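Local atomic coordinates of transferrin (Manduca sexta, PDB entry 6WB6), a protein that binds and transports iron in the insect, carrying a single ferric ion per molecule together with a carbonate anion. Residues 37-42 with 53-58; 4-9 with 32-37. All blocks are in the same frame, centred on the assembly; numbering follows the deposited sequence.

Contact 1: residues 37-42 with 53-58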
loop_
_atom_site.group_PDB
_atom_site.type_symbol
_atom_site.label_atom_id
_atom_site.label_comp_id
_atom_site.label_asym_id
_atom_site.label_seq_id
_atom_site.Cartn_x
_atom_site.Cartn_y
_atom_site.Cartn_z
ATOM N N ARG A 37 10.140 11.947 9.954
ATOM C CA ARG A 37 8.858 11.253 9.812
ATOM C C ARG A 37 9.035 9.950 9.044
ATOM O O ARG A 37 8.368 8.944 9.327
ATOM C CB ARG A 37 7.859 12.171 9.088
ATOM C CG ARG A 37 6.608 11.456 8.540
ATOM C CD ARG A 37 5.820 12.337 7.564
ATOM N NE ARG A 37 6.340 12.184 6.217
ATOM C CZ ARG A 37 6.932 13.136 5.509
ATOM N NH1 ARG A 37 7.054 14.366 5.993
ATOM N NH2 ARG A 37 7.368 12.863 4.292
ATOM N N ASP A 38 9.918 9.966 8.060
ATOM C CA ASP A 38 10.190 8.812 7.219
ATOM C C ASP A 38 11.350 9.184 6.317
ATOM O O ASP A 38 11.813 10.337 6.322
ATOM C CB ASP A 38 8.955 8.435 6.410
ATOM C CG ASP A 38 8.311 9.656 5.702
ATOM O OD1 ASP A 38 9.024 10.467 5.057
ATOM O OD2 ASP A 38 7.081 9.790 5.795
ATOM N N ARG A 39 11.781 8.223 5.494
ATOM C CA ARG A 39 12.898 8.483 4.603
ATOM C C ARG A 39 12.616 9.662 3.669
ATOM O O ARG A 39 13.525 10.442 3.359
ATOM C CB ARG A 39 13.214 7.228 3.807
ATOM C CG ARG A 39 14.571 7.267 3.184
ATOM C CD ARG A 39 14.931 5.972 2.496
ATOM N NE ARG A 39 15.442 4.976 3.437
ATOM C CZ ARG A 39 15.678 3.707 3.120
ATOM N NH1 ARG A 39 15.436 3.249 1.883
ATOM N NH2 ARG A 39 16.135 2.887 4.040
ATOM N N VAL A 40 11.390 9.785 3.160
ATOM C CA VAL A 40 11.104 10.908 2.261
ATOM C C VAL A 40 11.432 12.229 2.952
ATOM O O VAL A 40 12.176 13.062 2.418
ATOM C CB VAL A 40 9.648 10.864 1.760
ATOM C CG1 VAL A 40 9.314 12.123 0.942
ATOM C CG2 VAL A 40 9.457 9.675 0.887
ATOM N N GLU A 41 10.919 12.423 4.166
ATOM C CA GLU A 41 11.305 13.613 4.921
ATOM C C GLU A 41 12.818 13.697 5.128
ATOM O O GLU A 41 13.388 14.795 5.085
ATOM C CB GLU A 41 10.614 13.654 6.282
ATOM C CG GLU A 41 10.980 14.943 7.026
ATOM C CD GLU A 41 10.078 15.272 8.195
ATOM O OE1 GLU A 41 9.442 16.350 8.136
ATOM O OE2 GLU A 41 10.010 14.462 9.150
ATOM N N CYS A 42 13.480 12.553 5.382
ATOM C CA CYS A 42 14.922 12.571 5.644
ATOM C C CYS A 42 15.670 13.269 4.526
ATOM O O CYS A 42 16.603 14.039 4.782
ATOM C CB CYS A 42 15.476 11.144 5.813
ATOM S SG CYS A 42 15.290 10.474 7.456
ATOM N N PHE A 53 23.391 12.654 6.052
ATOM C CA PHE A 53 23.235 11.537 5.132
ATOM C C PHE A 53 22.128 10.618 5.614
ATOM O O PHE A 53 21.682 10.670 6.769
ATOM C CB PHE A 53 24.536 10.749 4.978
ATOM C CG PHE A 53 24.931 9.973 6.224
ATOM C CD1 PHE A 53 25.177 10.626 7.424
ATOM C CD2 PHE A 53 25.078 8.581 6.169
ATOM C CE1 PHE A 53 25.563 9.906 8.574
ATOM C CE2 PHE A 53 25.460 7.844 7.282
ATOM C CZ PHE A 53 25.700 8.481 8.491
ATOM N N VAL A 54 21.724 9.739 4.704
ATOM C CA VAL A 54 20.621 8.822 4.931
ATOM C C VAL A 54 20.737 7.668 3.939
ATOM O O VAL A 54 21.185 7.868 2.803
ATOM C CB VAL A 54 19.278 9.558 4.797
ATOM C CG1 VAL A 54 19.089 10.042 3.347
ATOM C CG2 VAL A 54 18.146 8.678 5.265
ATOM N N PRO A 55 20.379 6.453 4.333
ATOM C CA PRO A 55 20.332 5.346 3.373
ATOM C C PRO A 55 19.181 5.506 2.384
ATOM O O PRO A 55 18.093 5.962 2.733
ATOM C CB PRO A 55 20.132 4.119 4.273
ATOM C CG PRO A 55 19.439 4.684 5.484
ATOM C CD PRO A 55 20.095 5.994 5.705
ATOM N N VAL A 56 19.423 5.101 1.146
ATOM C CA VAL A 56 18.471 5.296 0.060
ATOM C C VAL A 56 18.450 4.054 -0.823
ATOM O O VAL A 56 19.500 3.477 -1.123
ATOM C CB VAL A 56 18.834 6.534 -0.791
ATOM C CG1 VAL A 56 18.432 7.854 -0.099
ATOM C CG2 VAL A 56 20.305 6.514 -1.107
ATOM N N ASP A 57 17.254 3.654 -1.250
ATOM C CA ASP A 57 17.134 2.844 -2.444
ATOM C C ASP A 57 17.274 3.749 -3.668
ATOM O O ASP A 57 17.140 4.968 -3.558
ATOM C CB ASP A 57 15.789 2.116 -2.477
ATOM C CG ASP A 57 15.556 1.216 -1.263
ATOM O OD1 ASP A 57 16.509 0.593 -0.730
ATOM O OD2 ASP A 57 14.389 1.115 -0.855
ATOM N N PRO A 58 17.527 3.171 -4.850
ATOM C CA PRO A 58 17.550 3.979 -6.085
ATOM C C PRO A 58 16.282 4.809 -6.294
ATOM O O PRO A 58 16.336 5.960 -6.743
ATOM C CB PRO A 58 17.726 2.903 -7.172
ATOM C CG PRO A 58 18.325 1.712 -6.454
ATOM C CD PRO A 58 17.637 1.727 -5.138
HETATM O O HOH W 1 17.610 1.107 1.572
HETATM O O HOH W 2 14.688 0.178 1.637
#
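Arg39 reaches from the first turn of helix 39-47 across the end of strand 53-56 and meets Pro55, Val56 and Asp57. Its chain leaves with CG anti to the backbone N (chi1 -163°) and bends at chi3, which lays the guanidinium over the strand backbone. One face rests on Pro55 O and Val56 CA. Arg39 NE is 2.9 Å from Pro55 O, but the angle is too poor for a hydrogen bond. Asp57 lies at the guanidinium edge, its carboxylate plane turned by 81°. The salt bridge is long, with Arg39 NH1 3.6 Å from Asp57 OD2. Two waters bridge the pair: water 2 donates to Asp57 OD2 at 2.7 Å, and water 1 to Asp57 OD1 at 2.6 Å. Both accept from Arg39 NH1, water 1 weakly. Beside the arginine, Cys42 CB packs against Val54 CG2 at 3.7 Å. Asp38 is the N-cap: its OD1 accepts from Glu41 N at 2.9 Å.

Asp60 forms a salt bridge with Arg39 NH1, and Gln274 and Arg376 hold Asp57. Without the guanidinium, as with an alanine here, Asp60 and Asp57 would probably each lose a positive partner, and the Pro55 carbonyl its cover. Asp57 is a predicted iron ligand, yet its side chain is about 12 Å from the bound ferric ion. The two arginines and Gln274 are likely to hold the carboxylate there, away from the metal.

Contact 2: residues 4-9 with 32-37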
loop_
_atom_site.group_PDB
_atom_site.type_symbol
_atom_site.label_atom_id
_atom_site.label_comp_id
_atom_site.label_asym_id
_atom_site.label_seq_id
_atom_site.Cartn_x
_atom_site.Cartn_y
_atom_site.Cartn_z
ATOM N N SER A 4 29.128 16.830 14.121
ATOM C CA SER A 4 29.042 15.400 13.899
ATOM C C SER A 4 28.511 15.129 12.494
ATOM O O SER A 4 28.060 16.038 11.784
ATOM C CB SER A 4 28.141 14.748 14.948
ATOM O OG SER A 4 28.606 14.986 16.260
ATOM N N TYR A 5 28.592 13.859 12.092
ATOM C CA TYR A 5 27.896 13.377 10.907
ATOM C C TYR A 5 26.490 12.981 11.327
ATOM O O TYR A 5 26.304 12.054 12.122
ATOM C CB TYR A 5 28.610 12.199 10.262
ATOM C CG TYR A 5 29.958 12.513 9.661
ATOM C CD1 TYR A 5 30.076 13.084 8.402
ATOM C CD2 TYR A 5 31.105 12.194 10.335
ATOM C CE1 TYR A 5 31.325 13.330 7.845
ATOM C CE2 TYR A 5 32.357 12.440 9.805
ATOM C CZ TYR A 5 32.461 13.001 8.557
ATOM O OH TYR A 5 33.709 13.232 8.036
ATOM N N LYS A 6 25.505 13.702 10.813
ATOM C CA LYS A 6 24.136 13.543 11.256
ATOM C C LYS A 6 23.472 12.521 10.351
ATOM O O LYS A 6 23.433 12.690 9.128
ATOM C CB LYS A 6 23.414 14.892 11.251
ATOM C CG LYS A 6 23.791 15.758 12.445
ATOM C CD LYS A 6 23.292 17.214 12.323
ATOM C CE LYS A 6 24.157 18.007 11.350
ATOM N NZ LYS A 6 25.652 17.902 11.595
ATOM N N LEU A 7 22.975 11.461 10.948
ATOM C CA LEU A 7 22.312 10.388 10.215
ATOM C C LEU A 7 20.819 10.533 10.431
ATOM O O LEU A 7 20.350 10.479 11.574
ATOM C CB LEU A 7 22.752 9.011 10.693
ATOM C CG LEU A 7 21.903 7.852 10.162
ATOM C CD1 LEU A 7 21.939 7.827 8.644
ATOM C CD2 LEU A 7 22.414 6.524 10.712
ATOM N N CYS A 8 20.074 10.702 9.347
ATOM C CA CYS A 8 18.636 10.790 9.499
ATOM C C CYS A 8 18.075 9.387 9.601
ATOM O O CYS A 8 18.628 8.433 9.054
ATOM C CB CYS A 8 18.006 11.567 8.351
ATOM S SG CYS A 8 16.287 11.882 8.605
ATOM N N VAL A 9 16.996 9.261 10.357
ATOM C CA VAL A 9 16.480 7.956 10.746
ATOM C C VAL A 9 14.980 8.132 10.950
ATOM O O VAL A 9 14.554 9.061 11.653
ATOM C CB VAL A 9 17.195 7.436 12.007
ATOM C CG1 VAL A 9 17.057 8.425 13.148
ATOM C CG2 VAL A 9 16.652 6.112 12.423
ATOM N N GLU A 32 25.404 11.347 14.927
ATOM C CA GLU A 32 24.206 11.654 15.684
ATOM C C GLU A 32 22.989 11.207 14.902
ATOM O O GLU A 32 22.963 11.251 13.670
ATOM C CB GLU A 32 24.023 13.143 16.011
ATOM C CG GLU A 32 25.084 14.056 15.532
ATOM C CD GLU A 32 24.789 15.517 15.918
ATOM O OE1 GLU A 32 23.658 15.801 16.374
ATOM O OE2 GLU A 32 25.679 16.383 15.768
ATOM N N CYS A 33 21.980 10.804 15.648
ATOM C CA CYS A 33 20.701 10.400 15.095
ATOM C C CYS A 33 19.805 11.641 14.997
ATOM O O CYS A 33 19.607 12.345 15.993
ATOM C CB CYS A 33 20.105 9.325 16.001
ATOM S SG CYS A 33 21.226 7.862 16.215
ATOM N N VAL A 34 19.305 11.930 13.800
ATOM C CA VAL A 34 18.295 12.960 13.576
ATOM C C VAL A 34 17.003 12.254 13.180
ATOM O O VAL A 34 16.963 11.610 12.124
ATOM C CB VAL A 34 18.722 13.953 12.486
ATOM C CG1 VAL A 34 17.695 15.111 12.356
ATOM C CG2 VAL A 34 20.108 14.465 12.751
ATOM N N PRO A 35 15.935 12.329 13.976
ATOM C CA PRO A 35 14.694 11.662 13.575
ATOM C C PRO A 35 14.017 12.395 12.440
ATOM O O PRO A 35 14.090 13.620 12.328
ATOM C CB PRO A 35 13.836 11.703 14.843
ATOM C CG PRO A 35 14.327 12.938 15.569
ATOM C CD PRO A 35 15.804 12.982 15.293
ATOM N N ALA A 36 13.346 11.625 11.586
ATOM C CA ALA A 36 12.431 12.197 10.622
ATOM C C ALA A 36 11.146 11.390 10.627
ATOM O O ALA A 36 11.041 10.339 11.268
ATOM C CB ALA A 36 13.021 12.262 9.207
ATOM N N ARG A 37 10.140 11.947 9.954
ATOM C CA ARG A 37 8.858 11.253 9.812
ATOM C C ARG A 37 9.035 9.950 9.044
ATOM O O ARG A 37 8.368 8.944 9.327
ATOM C CB ARG A 37 7.859 12.171 9.088
ATOM C CG ARG A 37 6.608 11.456 8.540
ATOM C CD ARG A 37 5.820 12.337 7.564
ATOM N NE ARG A 37 6.340 12.184 6.217
ATOM C CZ ARG A 37 6.932 13.136 5.509
ATOM N NH1 ARG A 37 7.054 14.366 5.993
ATOM N NH2 ARG A 37 7.368 12.863 4.292
#
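Residues 5-9 and 32-36 pair as parallel strands, with Lys6, Leu7, Cys8 and Val9 opposite Glu32, Cys33, Val34 and Pro35 and the short axes 33° apart. Five backbone hydrogen bonds join them. Leu7 N gives to Glu32 O at 2.7 Å, and Leu7 O takes Val34 N at 2.9 Å. Val9 likewise uses both: its N gives to Val34 O and its O accepts from Ala36 N. Pro35 has no N-H to offer, but its CA comes 3.2 Å from Val9 O in a CA-H...O contact.

Lys6, Cys8, Glu32 and Val34 share one face. Lys6 and Glu32 lie side by side and point the same way, and their chains touch through carbon: Lys6 CG is 3.6 Å from Glu32 CD. The charged ends form no salt bridge. Lys6 bends at chi3 and chi4, and its NZ pairs with Asp52 and bonds weakly to Ser4 O. Glu32 has a nearly eclipsed first torsion (chi1 -1°), and its CG and carboxylate lie against Ser4, with Glu32 OE2 3.1 Å from Ser4 CB. Val34 CG2 packs on Lys6 CB at 3.7 Å. Next along, Cys8 SG lies 3.3 Å from Ala36 CB. The sulfur is anti to the backbone N (chi1 -172°), which carries it over Ala36 and toward its disulfide partner, Cys42. On the other face, Val9 CG1 comes 4.3 Å from Cys33 CB.

These are the two strands of a beta-alpha-beta unit whose helix is 14-21. Met14, Met20 and Leu21 of that helix pack on the face of Leu7, Val9 and Cys33, and the Cys17-Cys33 disulfide ties the helix to the second strand. Helix 39-47 meets Ala36 through Glu41, Cys42 and Phe45. Phe53 of strand 53-56 bonds through its backbone to Lys6.

In the fold
Along the chain contact 2 comes first and contact 1 follows it, and Arg37 belongs to both, at the turn from strand 31-36 into helix 39-47. Their centres are 10 Å apart. The Cys8-Cys42 disulfide joins them covalently, and Cys42 SG also packs 3.4 Å from Ala36 CB. A probable hydrogen bond from Cys8 N to Phe53 O, 3.0 Å long, links strand 53-56 to strand 5-10. Contact 2 lies away from the iron and carbonate sites. Contact 1 comes nearer through Asp57, about 12 Å (side chain to ion) from the iron, whose observed protein ligands are Tyr90 and Tyr204. The side chain of Asp57 remains about 11 Å from that of Tyr90.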